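Cytochrome C (Marichromatium purpuratum 984, PDB 5LO9) probably oxidises thiosulfate to tetrathionate, and may run the reverse reaction, passing electrons through the four c-type hemes of a fused thiosulfate dehydrogenase, TsdBA. Local coordinates at residues A[380-385]-A[462-467]; A[247-252]-A[294-299]; A[261-266]-A[353-358]. All coordinates share one frame; numbering follows the deposited sequence.

Interaction 1: A[380-385]-A[462-467]; sequences PRLQPP and EAWDVA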
ATOM      1  N   PRO A 380      22.784   5.484   6.470  1.00 46.49           N
ATOM      2  CA  PRO A 380      23.198   6.710   7.187  1.00 43.10           C
ATOM      3  C   PRO A 380      24.018   7.614   6.281  1.00 42.08           C
ATOM      4  O   PRO A 380      25.066   7.212   5.764  1.00 47.39           O
ATOM      5  CB  PRO A 380      24.025   6.177   8.357  1.00 35.17           C
ATOM      6  CG  PRO A 380      23.577   4.752   8.511  1.00 37.76           C
ATOM      7  CD  PRO A 380      23.265   4.263   7.143  1.00 43.11           C
ATOM      8  N   ARG A 381      23.527   8.827   6.071  1.00 48.93           N
ATOM      9  CA  ARG A 381      24.222   9.774   5.210  1.00 52.79           C
ATOM     10  C   ARG A 381      25.523  10.228   5.863  1.00 53.72           C
ATOM     11  O   ARG A 381      25.596  10.416   7.083  1.00 43.80           O
ATOM     12  CB  ARG A 381      23.325  10.975   4.922  1.00 64.38           C
ATOM     13  CG  ARG A 381      23.629  11.718   3.609  1.00 83.71           C
ATOM     14  CD  ARG A 381      22.610  12.857   3.354  1.00 88.52           C
ATOM     15  NE  ARG A 381      21.253  12.456   3.751  1.00 97.83           N
ATOM     16  CZ  ARG A 381      20.315  11.962   2.941  1.00103.09           C
ATOM     17  NH1 ARG A 381      20.560  11.816   1.640  1.00 95.85           N
ATOM     18  NH2 ARG A 381      19.120  11.621   3.441  1.00 93.55           N
ATOM     19  N   LEU A 382      26.555  10.377   5.035  1.00 54.67           N
ATOM     20  CA  LEU A 382      27.887  10.809   5.429  1.00 46.34           C
ATOM     21  C   LEU A 382      28.102  12.269   5.072  1.00 48.36           C
ATOM     22  O   LEU A 382      27.517  12.776   4.110  1.00 57.68           O
ATOM     23  CB  LEU A 382      28.959  10.001   4.704  1.00 47.15           C
ATOM     24  CG  LEU A 382      28.897   8.491   4.805  1.00 49.18           C
ATOM     25  CD1 LEU A 382      30.009   7.892   3.953  1.00 41.69           C
ATOM     26  CD2 LEU A 382      29.029   8.102   6.216  1.00 41.50           C
ATOM     27  N   GLN A 383      28.985  12.930   5.820  1.00 54.96           N
ATOM     28  CA  GLN A 383      29.399  14.274   5.439  1.00 53.89           C
ATOM     29  C   GLN A 383      30.291  14.205   4.208  1.00 54.18           C
ATOM     30  O   GLN A 383      31.185  13.345   4.136  1.00 56.71           O
ATOM     31  CB  GLN A 383      30.087  14.983   6.605  1.00 63.20           C
ATOM     32  CG  GLN A 383      30.618  16.398   6.242  1.00 93.43           C
ATOM     33  CD  GLN A 383      29.545  17.522   6.122  1.00107.23           C
ATOM     34  OE1 GLN A 383      29.663  18.404   5.250  1.00 99.34           O
ATOM     35  NE2 GLN A 383      28.519  17.510   7.000  1.00 94.56           N
ATOM     36  N   PRO A 384      30.052  15.022   3.188  1.00 62.36           N
ATOM     37  CA  PRO A 384      30.857  14.927   1.990  1.00 62.81           C
ATOM     38  C   PRO A 384      32.271  15.377   2.290  1.00 57.71           C
ATOM     39  O   PRO A 384      32.490  16.261   3.134  1.00 70.76           O
ATOM     40  CB  PRO A 384      30.160  15.871   1.002  1.00 67.41           C
ATOM     41  CG  PRO A 384      29.414  16.810   1.841  1.00 76.50           C
ATOM     42  CD  PRO A 384      28.992  16.034   3.031  1.00 82.31           C
ATOM     43  N   PRO A 385      33.265  14.782   1.645  1.00 52.93           N
ATOM     44  CA  PRO A 385      34.658  15.097   1.967  1.00 58.00           C
ATOM     45  C   PRO A 385      35.084  16.442   1.399  1.00 67.00           C
ATOM     46  O   PRO A 385      34.871  16.731   0.218  1.00 68.24           O
ATOM     47  CB  PRO A 385      35.442  13.946   1.323  1.00 64.40           C
ATOM     48  CG  PRO A 385      34.550  13.425   0.233  1.00 60.65           C
ATOM     49  CD  PRO A 385      33.144  13.942   0.446  1.00 58.54           C
ATOM     50  N   GLU A 462      37.320   6.442   3.920  1.00 41.11           N
ATOM     51  CA  GLU A 462      37.623   5.198   3.231  1.00 44.19           C
ATOM     52  C   GLU A 462      36.395   4.752   2.435  1.00 47.61           C
ATOM     53  O   GLU A 462      36.501   4.354   1.269  1.00 40.41           O
ATOM     54  CB  GLU A 462      38.070   4.116   4.231  1.00 49.52           C
ATOM     55  CG  GLU A 462      39.464   4.328   4.853  1.00 48.04           C
ATOM     56  CD  GLU A 462      39.761   3.498   6.118  1.00 49.54           C
ATOM     57  OE1 GLU A 462      38.915   2.747   6.614  1.00 50.17           O
ATOM     58  OE2 GLU A 462      40.840   3.671   6.695  1.00 67.28           O
ATOM     59  N   ALA A 463      35.209   4.857   3.036  1.00 42.61           N
ATOM     60  CA  ALA A 463      34.001   4.480   2.319  1.00 40.87           C
ATOM     61  C   ALA A 463      33.823   5.312   1.068  1.00 38.58           C
ATOM     62  O   ALA A 463      33.505   4.775   0.002  1.00 36.46           O
ATOM     63  CB  ALA A 463      32.779   4.639   3.219  1.00 44.15           C
ATOM     64  N   TRP A 464      34.037   6.627   1.174  1.00 36.71           N
ATOM     65  CA  TRP A 464      33.971   7.483  -0.007  1.00 37.88           C
ATOM     66  C   TRP A 464      34.967   7.057  -1.085  1.00 40.43           C
ATOM     67  O   TRP A 464      34.636   7.033  -2.274  1.00 40.58           O
ATOM     68  CB  TRP A 464      34.264   8.927   0.357  1.00 44.06           C
ATOM     69  CG  TRP A 464      33.180   9.686   1.022  1.00 33.62           C
ATOM     70  CD1 TRP A 464      33.111  10.038   2.327  1.00 38.72           C
ATOM     71  CD2 TRP A 464      32.017  10.218   0.394  1.00 43.63           C
ATOM     72  NE1 TRP A 464      31.976  10.763   2.560  1.00 45.30           N
ATOM     73  CE2 TRP A 464      31.285  10.884   1.382  1.00 48.58           C
ATOM     74  CE3 TRP A 464      31.518  10.189  -0.921  1.00 44.41           C
ATOM     75  CZ2 TRP A 464      30.073  11.506   1.109  1.00 50.30           C
ATOM     76  CZ3 TRP A 464      30.335  10.804  -1.184  1.00 45.60           C
ATOM     77  CH2 TRP A 464      29.619  11.461  -0.176  1.00 44.75           C
ATOM     78  N   ASP A 465      36.207   6.761  -0.707  1.00 43.03           N
ATOM     79  CA  ASP A 465      37.185   6.394  -1.725  1.00 42.40           C
ATOM     80  C   ASP A 465      36.822   5.056  -2.379  1.00 43.18           C
ATOM     81  O   ASP A 465      36.912   4.922  -3.606  1.00 38.74           O
ATOM     82  CB  ASP A 465      38.597   6.387  -1.126  1.00 45.77           C
ATOM     83  CG  ASP A 465      39.037   7.796  -0.639  1.00 54.47           C
ATOM     84  OD1 ASP A 465      38.481   8.815  -1.118  1.00 51.42           O
ATOM     85  OD2 ASP A 465      39.938   7.903   0.233  1.00 57.18           O
ATOM     86  N   VAL A 466      36.399   4.049  -1.596  1.00 44.15           N
ATOM     87  CA  VAL A 466      36.075   2.761  -2.218  1.00 41.73           C
ATOM     88  C   VAL A 466      34.846   2.896  -3.097  1.00 44.47           C
ATOM     89  O   VAL A 466      34.719   2.207  -4.120  1.00 36.78           O
ATOM     90  CB  VAL A 466      35.848   1.629  -1.211  1.00 40.80           C
ATOM     91  CG1 VAL A 466      36.018   0.305  -1.952  1.00 46.09           C
ATOM     92  CG2 VAL A 466      36.817   1.667  -0.138  1.00 54.61           C
ATOM     93  N   ALA A 467      33.887   3.717  -2.667  1.00 45.76           N
ATOM     94  CA  ALA A 467      32.672   3.905  -3.445  1.00 42.53           C
ATOM     95  C   ALA A 467      32.986   4.533  -4.790  1.00 41.32           C
ATOM     96  O   ALA A 467      32.464   4.099  -5.829  1.00 43.13           O
ATOM     97  CB  ALA A 467      31.683   4.760  -2.665  1.00 43.19           C
TER
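The indole of W464 slots between L382 and P385, its five-membered ring overlapped on both faces. P385 CD sits over one face, near the ring centre, 3.7 Å from W464 CE2. On the opposite face L382 CD1 lies nearer the rim, 3.7 Å from W464 NE1, and the leucine and indole side chains run alongside one another, pointing opposite ways. Both carbons make CH-pi contacts. With CG anti to its own carbonyl carbon (chi1 -54°) and CD1 extending the chain, L382 also brings CD1 to A463 CB, 4.3 Å away. W464 NE1 donates to Q383 O at 3.1 Å, a weak bond bent to 132°, while P384 CA approaches W464 CZ2. With helix 391-401, helix 460-470 is consistent with the paired terminal helices of a cytochrome c fold round the heme bound by C402, C405, H406 and M450; V466 touches a heme and packs on helix 391-401. The loop 380-385 packs against the W464 side of helix 460-470. F497 also meets the indole, their planes about 30° apart, and D465 forms a salt bridge with R393. Replacing W464 by an alanine is likely to leave L382, P385 and F497 without the ring they meet and Q383 O without this donor.

Interaction 2: A[247-252]-A[294-299]; sequences PSRDAL and NGRRAD. With EDO (1,2-ethanediol), chain B.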
ATOM      1  N   PRO A 247       8.248  -8.689  12.630  1.00 38.90           N
ATOM      2  CA  PRO A 247       7.781  -9.966  13.150  1.00 36.29           C
ATOM      3  C   PRO A 247       8.816 -11.060  12.976  1.00 40.87           C
ATOM      4  O   PRO A 247       9.588 -11.085  12.016  1.00 47.18           O
ATOM      5  CB  PRO A 247       6.522 -10.259  12.314  1.00 37.98           C
ATOM      6  CG  PRO A 247       6.413  -9.223  11.316  1.00 43.31           C
ATOM      7  CD  PRO A 247       7.290  -8.074  11.712  1.00 47.37           C
ATOM      8  N   SER A 248       8.807 -11.980  13.923  1.00 41.50           N
ATOM      9  CA  SER A 248       9.660 -13.141  13.831  1.00 40.92           C
ATOM     10  C   SER A 248       9.334 -13.916  12.564  1.00 39.17           C
ATOM     11  O   SER A 248       8.230 -13.838  12.033  1.00 48.62           O
ATOM     12  CB  SER A 248       9.470 -14.004  15.078  1.00 40.13           C
ATOM     13  OG  SER A 248       9.409 -15.382  14.743  1.00 54.88           O
ATOM     14  N   ARG A 249      10.314 -14.660  12.065  1.00 41.49           N
ATOM     15  CA  ARG A 249      10.121 -15.477  10.875  1.00 42.49           C
ATOM     16  C   ARG A 249       9.225 -16.688  11.115  1.00 47.17           C
ATOM     17  O   ARG A 249       8.812 -17.332  10.144  1.00 52.34           O
ATOM     18  CB  ARG A 249      11.481 -15.938  10.362  1.00 41.81           C
ATOM     19  CG  ARG A 249      12.300 -14.856   9.686  1.00 43.71           C
ATOM     20  CD  ARG A 249      13.755 -15.287   9.491  1.00 43.27           C
ATOM     21  NE  ARG A 249      14.384 -14.566   8.385  1.00 47.80           N
ATOM     22  CZ  ARG A 249      15.289 -13.586   8.470  1.00 52.41           C
ATOM     23  NH1 ARG A 249      15.742 -13.166   9.660  1.00 48.33           N
ATOM     24  NH2 ARG A 249      15.734 -13.019   7.324  1.00 44.23           N
ATOM     25  N   ASP A 250       8.924 -17.016  12.375  1.00 55.24           N
ATOM     26  CA  ASP A 250       7.913 -18.027  12.699  1.00 64.01           C
ATOM     27  C   ASP A 250       6.504 -17.461  12.618  1.00 64.97           C
ATOM     28  O   ASP A 250       5.568 -18.180  12.256  1.00 74.23           O
ATOM     29  CB  ASP A 250       8.113 -18.555  14.112  1.00 49.52           C
ATOM     30  CG  ASP A 250       9.487 -19.150  14.326  1.00 70.65           C
ATOM     31  OD1 ASP A 250       9.911 -19.991  13.495  1.00 66.11           O
ATOM     32  OD2 ASP A 250      10.138 -18.789  15.339  1.00 75.84           O
ATOM     33  N   ALA A 251       6.352 -16.172  12.920  1.00 49.17           N
ATOM     34  CA  ALA A 251       5.056 -15.515  12.995  1.00 53.77           C
ATOM     35  C   ALA A 251       4.535 -15.060  11.625  1.00 51.32           C
ATOM     36  O   ALA A 251       4.250 -13.882  11.419  1.00 48.82           O
ATOM     37  CB  ALA A 251       5.186 -14.327  13.939  1.00 52.44           C
ATOM     38  N   LEU A 252       4.380 -16.032  10.662  1.00 48.60           N
ATOM     39  CA  LEU A 252       3.756 -15.627   9.401  1.00 54.97           C
ATOM     40  C   LEU A 252       2.242 -15.448   9.566  1.00 55.78           C
ATOM     41  O   LEU A 252       1.629 -16.099  10.414  1.00 56.61           O
ATOM     42  CB  LEU A 252       3.974 -16.661   8.310  1.00 54.04           C
ATOM     43  CG  LEU A 252       5.247 -16.770   7.504  1.00 52.75           C
ATOM     44  CD1 LEU A 252       4.974 -17.774   6.349  1.00 48.15           C
ATOM     45  CD2 LEU A 252       5.717 -15.406   7.005  1.00 56.01           C
ATOM     46  N   ASN A 294      17.426  -9.710   4.343  1.00 40.61           N
ATOM     47  CA  ASN A 294      16.215  -9.898   3.536  1.00 42.61           C
ATOM     48  C   ASN A 294      15.201  -8.786   3.781  1.00 43.07           C
ATOM     49  O   ASN A 294      13.990  -9.007   3.804  1.00 46.84           O
ATOM     50  CB  ASN A 294      15.603 -11.271   3.786  1.00 37.14           C
ATOM     51  CG  ASN A 294      14.980 -11.859   2.535  1.00 37.62           C
ATOM     52  OD1 ASN A 294      15.481 -11.658   1.419  1.00 37.25           O
ATOM     53  ND2 ASN A 294      13.906 -12.628   2.717  1.00 37.48           N
ATOM     54  N   GLY A 295      15.711  -7.569   3.906  1.00 43.99           N
ATOM     55  CA  GLY A 295      14.882  -6.416   4.066  1.00 37.53           C
ATOM     56  C   GLY A 295      14.620  -6.034   5.489  1.00 38.08           C
ATOM     57  O   GLY A 295      13.877  -5.078   5.711  1.00 43.26           O
ATOM     58  N   ARG A 296      15.257  -6.685   6.466  1.00 35.41           N
ATOM     59  CA  ARG A 296      14.950  -6.370   7.865  1.00 42.19           C
ATOM     60  C   ARG A 296      15.941  -5.431   8.540  1.00 40.70           C
ATOM     61  O   ARG A 296      15.615  -4.890   9.604  1.00 42.71           O
ATOM     62  CB  ARG A 296      14.883  -7.642   8.699  1.00 39.66           C
ATOM     63  CG  ARG A 296      13.954  -8.722   8.169  1.00 44.65           C
ATOM     64  CD  ARG A 296      14.188 -10.007   8.880  1.00 38.80           C
ATOM     65  NE  ARG A 296      13.047 -10.906   8.897  1.00 44.59           N
ATOM     66  CZ  ARG A 296      12.118 -10.911   9.843  1.00 45.97           C
ATOM     67  NH1 ARG A 296      12.150 -10.034  10.848  1.00 38.84           N
ATOM     68  NH2 ARG A 296      11.144 -11.788   9.763  1.00 51.29           N
ATOM     69  N   ARG A 297      17.115  -5.205   7.953  1.00 38.93           N
ATOM     70  CA  ARG A 297      18.228  -4.587   8.669  1.00 33.75           C
ATOM     71  C   ARG A 297      18.144  -3.068   8.687  1.00 38.69           C
ATOM     72  O   ARG A 297      18.260  -2.402   7.640  1.00 33.43           O
ATOM     73  CB  ARG A 297      19.534  -4.997   8.026  1.00 42.64           C
ATOM     74  CG  ARG A 297      20.751  -4.371   8.653  1.00 45.36           C
ATOM     75  CD  ARG A 297      21.124  -5.088   9.901  1.00 45.01           C
ATOM     76  NE  ARG A 297      22.513  -4.831  10.282  1.00 53.65           N
ATOM     77  CZ  ARG A 297      23.025  -5.083  11.478  1.00 41.28           C
ATOM     78  NH1 ARG A 297      22.282  -5.587  12.449  1.00 50.35           N
ATOM     79  NH2 ARG A 297      24.294  -4.852  11.680  1.00 45.62           N
ATOM     80  N   ALA A 298      17.988  -2.518   9.881  1.00 40.99           N
ATOM     81  CA  ALA A 298      18.125  -1.083  10.027  1.00 41.76           C
ATOM     82  C   ALA A 298      19.468  -0.618   9.484  1.00 43.71           C
ATOM     83  O   ALA A 298      20.503  -1.286   9.645  1.00 39.77           O
ATOM     84  CB  ALA A 298      18.010  -0.685  11.483  1.00 42.77           C
ATOM     85  N   ASP A 299      19.431   0.547   8.844  1.00 41.70           N
ATOM     86  CA  ASP A 299      20.570   1.197   8.200  1.00 39.98           C
ATOM     87  C   ASP A 299      21.048   0.455   6.949  1.00 38.80           C
ATOM     88  O   ASP A 299      22.084   0.816   6.385  1.00 32.76           O
ATOM     89  CB  ASP A 299      21.733   1.386   9.169  1.00 32.68           C
ATOM     90  CG  ASP A 299      21.432   2.384  10.289  1.00 44.56           C
ATOM     91  OD1 ASP A 299      20.663   3.369  10.092  1.00 47.68           O
ATOM     92  OD2 ASP A 299      22.006   2.185  11.386  1.00 47.95           O
TER
HETATM   93  C1  EDO B1021      12.741 -14.720   5.240  1.00 32.28           C
HETATM   94  O1  EDO B1021      14.145 -14.707   5.075  1.00 44.40           O
HETATM   95  C2  EDO B1021      12.360 -13.667   6.294  1.00 56.87           C
HETATM   96  O2  EDO B1021      11.717 -12.428   5.909  1.00 51.47           O
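R296 and R249 reach past each other from the two segments, the two side chains passing at a slant with their guanidinium planes 36° apart. R296 NE lies over the centre of one face of the R249 guanidinium, 3.5 Å from R249 CZ, so the headgroups are offset along their chains and not superposed. The extended chain of R296 carries its own guanidinium past the R249 headgroup, alongside its aliphatic chain, to the backbone of P247, where both end nitrogens grip one carbonyl oxygen: R296 NH2 stands 2.8 Å from P247 O and R296 NH1 3.0 Å from the same atom. P247 O lies in the plane of this guanidinium, at its edge. The aliphatic part of R249 passes close by, with R249 CG 3.3 Å from R296 NH2. Two like charges this close would probably repel, but R249 NH2 also forms a salt bridge with D293, which should offset part of the cost. At the edge of R249, in its plane, O1 of a 1,2-ethanediol molecule accepts from R249 NH2 at 3.2 Å, and more weakly from R249 NE and N294 ND2; the diol probably comes from the crystallisation liquor. Within the loop, S248 OG accepts from D250 N at 2.9 Å in an ST turn. This surface contact ties the loop leading into helix 256-269 to the segment around N294 and R296 that follows the heme-binding C287, C290 and H291. Helix 351-363 lies alongside, W362 meeting both P247 and R296, while N294 packs on F268 and R269 of helix 256-269.

Interaction 3: A[261-266]-A[353-358]; sequences VRLGAR and LDALQS. With EDO (1,2-ethanediol), chain S.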
ATOM      1  N   VAL A 261       3.147 -14.051   1.588  1.00 40.56           N
ATOM      2  CA  VAL A 261       4.255 -13.439   2.302  1.00 41.75           C
ATOM      3  C   VAL A 261       5.513 -14.288   2.133  1.00 36.48           C
ATOM      4  O   VAL A 261       6.606 -13.772   1.884  1.00 33.90           O
ATOM      5  CB  VAL A 261       3.896 -13.224   3.781  1.00 40.54           C
ATOM      6  CG1 VAL A 261       5.152 -12.858   4.566  1.00 47.18           C
ATOM      7  CG2 VAL A 261       2.841 -12.125   3.932  1.00 36.05           C
ATOM      8  N   ARG A 262       5.371 -15.599   2.233  1.00 39.98           N
ATOM      9  CA  ARG A 262       6.512 -16.482   2.045  1.00 37.54           C
ATOM     10  C   ARG A 262       7.074 -16.350   0.634  1.00 38.74           C
ATOM     11  O   ARG A 262       8.298 -16.269   0.433  1.00 40.47           O
ATOM     12  CB  ARG A 262       6.073 -17.899   2.370  1.00 42.94           C
ATOM     13  CG  ARG A 262       7.008 -19.002   1.942  1.00 54.13           C
ATOM     14  CD  ARG A 262       6.454 -20.362   2.402  1.00 55.27           C
ATOM     15  NE  ARG A 262       6.179 -20.288   3.828  1.00 65.88           N
ATOM     16  CZ  ARG A 262       5.288 -21.013   4.469  1.00 63.36           C
ATOM     17  NH1 ARG A 262       4.554 -21.899   3.805  1.00 66.83           N
ATOM     18  NH2 ARG A 262       5.143 -20.830   5.775  1.00 72.68           N
ATOM     19  N   LEU A 263       6.196 -16.289  -0.363  1.00 39.76           N
ATOM     20  CA  LEU A 263       6.673 -16.126  -1.732  1.00 35.02           C
ATOM     21  C   LEU A 263       7.408 -14.806  -1.885  1.00 33.34           C
ATOM     22  O   LEU A 263       8.492 -14.755  -2.458  1.00 33.98           O
ATOM     23  CB  LEU A 263       5.510 -16.185  -2.713  1.00 37.91           C
ATOM     24  CG  LEU A 263       5.908 -15.956  -4.171  1.00 42.08           C
ATOM     25  CD1 LEU A 263       6.831 -17.002  -4.597  1.00 37.03           C
ATOM     26  CD2 LEU A 263       4.692 -15.967  -5.061  1.00 41.69           C
ATOM     27  N   GLY A 264       6.831 -13.721  -1.379  1.00 32.11           N
ATOM     28  CA  GLY A 264       7.509 -12.446  -1.482  1.00 36.25           C
ATOM     29  C   GLY A 264       8.864 -12.478  -0.803  1.00 35.77           C
ATOM     30  O   GLY A 264       9.830 -11.881  -1.283  1.00 37.65           O
ATOM     31  N   ALA A 265       8.959 -13.176   0.318  1.00 32.06           N
ATOM     32  CA  ALA A 265      10.263 -13.321   0.946  1.00 35.85           C
ATOM     33  C   ALA A 265      11.211 -14.111   0.068  1.00 34.48           C
ATOM     34  O   ALA A 265      12.415 -13.842   0.059  1.00 33.93           O
ATOM     35  CB  ALA A 265      10.160 -14.018   2.290  1.00 39.71           C
ATOM     36  N   ARG A 266      10.704 -15.074  -0.687  1.00 33.82           N
ATOM     37  CA  ARG A 266      11.634 -15.818  -1.526  1.00 34.56           C
ATOM     38  C   ARG A 266      11.963 -15.077  -2.823  1.00 39.62           C
ATOM     39  O   ARG A 266      13.101 -15.158  -3.301  1.00 43.10           O
ATOM     40  CB  ARG A 266      11.065 -17.233  -1.750  1.00 32.21           C
ATOM     41  CG  ARG A 266      10.845 -17.731  -3.145  1.00 40.20           C
ATOM     42  CD  ARG A 266      11.037 -19.270  -3.232  1.00 47.11           C
ATOM     43  NE  ARG A 266      12.022 -19.543  -4.286  1.00 62.46           N
ATOM     44  CZ  ARG A 266      13.108 -20.300  -4.157  1.00 72.05           C
ATOM     45  NH1 ARG A 266      13.352 -20.895  -2.992  1.00 75.51           N
ATOM     46  NH2 ARG A 266      13.953 -20.452  -5.201  1.00 70.72           N
ATOM     47  N   LEU A 353       4.732  -8.572  -7.937  1.00 33.89           N
ATOM     48  CA  LEU A 353       4.503  -7.347  -7.183  1.00 38.86           C
ATOM     49  C   LEU A 353       3.552  -7.608  -6.014  1.00 44.42           C
ATOM     50  O   LEU A 353       3.657  -6.970  -4.953  1.00 36.35           O
ATOM     51  CB  LEU A 353       3.927  -6.258  -8.100  1.00 45.04           C
ATOM     52  CG  LEU A 353       4.785  -5.111  -8.645  1.00 40.17           C
ATOM     53  CD1 LEU A 353       5.241  -4.237  -7.526  1.00 55.38           C
ATOM     54  CD2 LEU A 353       5.964  -5.647  -9.396  1.00 49.60           C
ATOM     55  N   ASP A 354       2.573  -8.503  -6.208  1.00 32.48           N
ATOM     56  CA  ASP A 354       1.655  -8.776  -5.116  1.00 35.79           C
ATOM     57  C   ASP A 354       2.370  -9.475  -3.969  1.00 36.79           C
ATOM     58  O   ASP A 354       2.165  -9.141  -2.800  1.00 35.71           O
ATOM     59  CB  ASP A 354       0.460  -9.582  -5.619  1.00 40.80           C
ATOM     60  CG  ASP A 354      -0.510  -8.731  -6.530  1.00 53.34           C
ATOM     61  OD1 ASP A 354      -0.278  -7.470  -6.746  1.00 56.94           O
ATOM     62  OD2 ASP A 354      -1.476  -9.366  -7.053  1.00 40.48           O
ATOM     63  N   ALA A 355       3.223 -10.439  -4.276  1.00 40.62           N
ATOM     64  CA  ALA A 355       3.967 -11.093  -3.209  1.00 35.64           C
ATOM     65  C   ALA A 355       4.960 -10.119  -2.573  1.00 39.96           C
ATOM     66  O   ALA A 355       5.027  -9.999  -1.345  1.00 37.66           O
ATOM     67  CB  ALA A 355       4.665 -12.347  -3.745  1.00 35.52           C
ATOM     68  N   LEU A 356       5.726  -9.389  -3.387  1.00 34.44           N
ATOM     69  CA  LEU A 356       6.700  -8.495  -2.795  1.00 35.11           C
ATOM     70  C   LEU A 356       6.008  -7.479  -1.913  1.00 36.97           C
ATOM     71  O   LEU A 356       6.468  -7.197  -0.799  1.00 39.38           O
ATOM     72  CB  LEU A 356       7.531  -7.805  -3.870  1.00 37.55           C
ATOM     73  CG  LEU A 356       8.581  -8.678  -4.583  1.00 36.85           C
ATOM     74  CD1 LEU A 356       9.077  -7.988  -5.874  1.00 36.14           C
ATOM     75  CD2 LEU A 356       9.730  -8.963  -3.640  1.00 32.47           C
ATOM     76  N   GLN A 357       4.883  -6.943  -2.369  1.00 33.64           N
ATOM     77  CA  GLN A 357       4.166  -6.005  -1.522  1.00 36.23           C
ATOM     78  C   GLN A 357       3.588  -6.687  -0.288  1.00 36.44           C
ATOM     79  O   GLN A 357       3.515  -6.074   0.772  1.00 42.77           O
ATOM     80  CB  GLN A 357       3.066  -5.317  -2.293  1.00 33.96           C
ATOM     81  CG  GLN A 357       3.599  -4.341  -3.297  1.00 39.26           C
ATOM     82  CD  GLN A 357       2.531  -3.498  -3.922  1.00 36.40           C
ATOM     83  OE1 GLN A 357       2.248  -2.391  -3.456  1.00 42.29           O
ATOM     84  NE2 GLN A 357       1.917  -4.013  -4.974  1.00 43.35           N
ATOM     85  N   SER A 358       3.190  -7.943  -0.382  1.00 31.61           N
ATOM     86  CA  SER A 358       2.693  -8.613   0.818  1.00 33.43           C
ATOM     87  C   SER A 358       3.812  -8.846   1.825  1.00 38.96           C
ATOM     88  O   SER A 358       3.633  -8.649   3.038  1.00 35.57           O
ATOM     89  CB  SER A 358       2.047  -9.944   0.450  1.00 36.31           C
ATOM     90  OG  SER A 358       0.847  -9.734  -0.273  1.00 37.12           O
TER
HETATM   91  C1  EDO S1017       0.487   1.178  -3.054  1.00 64.56           C
HETATM   92  O1  EDO S1017       1.465   0.424  -3.831  1.00 55.31           O
HETATM   93  C2  EDO S1017       0.992   1.527  -1.638  1.00 68.34           C
HETATM   94  O2  EDO S1017       1.874   2.725  -1.614  1.00 48.39           O
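L263 reaches A355 along one side of its methyl group. Its CB is 4.1 Å from A355 CB, its CG closes to 3.8 Å from A355 CB, and CD2 stays beside that methyl at 3.9 Å; beyond this pair, the side chain also touches L351. With CG anti to the backbone N (chi1 177°), the torsion brings CG and CD2 against the A355 methyl. The helices come nearest at G264, whose CA approaches A355 O at 3.5 Å in a CA-H...O contact. A beta carbon on G264 would point toward the other helix and clash with A355 O, so the missing side chain lets the axes of segments 261-266 and 353-358 approach to 7.0 Å. Flanking this point, L356 CD2 bends back to G264 O at 3.8 Å, and V261 CG2 rests on S358 O at 3.7 Å. The hydroxyl of S358 turns back into its own helix, donating to D354 O, which S358 N reaches from the opposite face of the carbonyl. The side chain of D354 forms a salt bridge with R319 of the second subunit. The two segments cross at -97°, nearly perpendicular; their helices are 256-269 and 351-363. This is consistent with the crossing of N- and C-terminal helices typical of the cytochrome c fold, here probably round the heme bound by C287, C290 and H291.

In the fold
Interactions 2 and 3 are neighbours, their centres 13 Å apart. N294 ND2 lies 3.3 Å from A265 O, a probable hydrogen bond, and L252 CD2 packs 3.6 Å from V261 CG1, so the loop and turn of interaction 2 lean on the first helix of the crossing in interaction 3. Interaction 1 stands apart, 28 Å from interaction 2 and 33 Å from interaction 3 between centres, yet P380 CG meets D299 OD1 at 3.6 Å. Each contact has a heme c nearby, about 8 Å from the A463 side chain, about 7 Å from that of N294 and about 4 Å from that of L356. The L356 side chain is also about 11 Å from the bound thiosulfate.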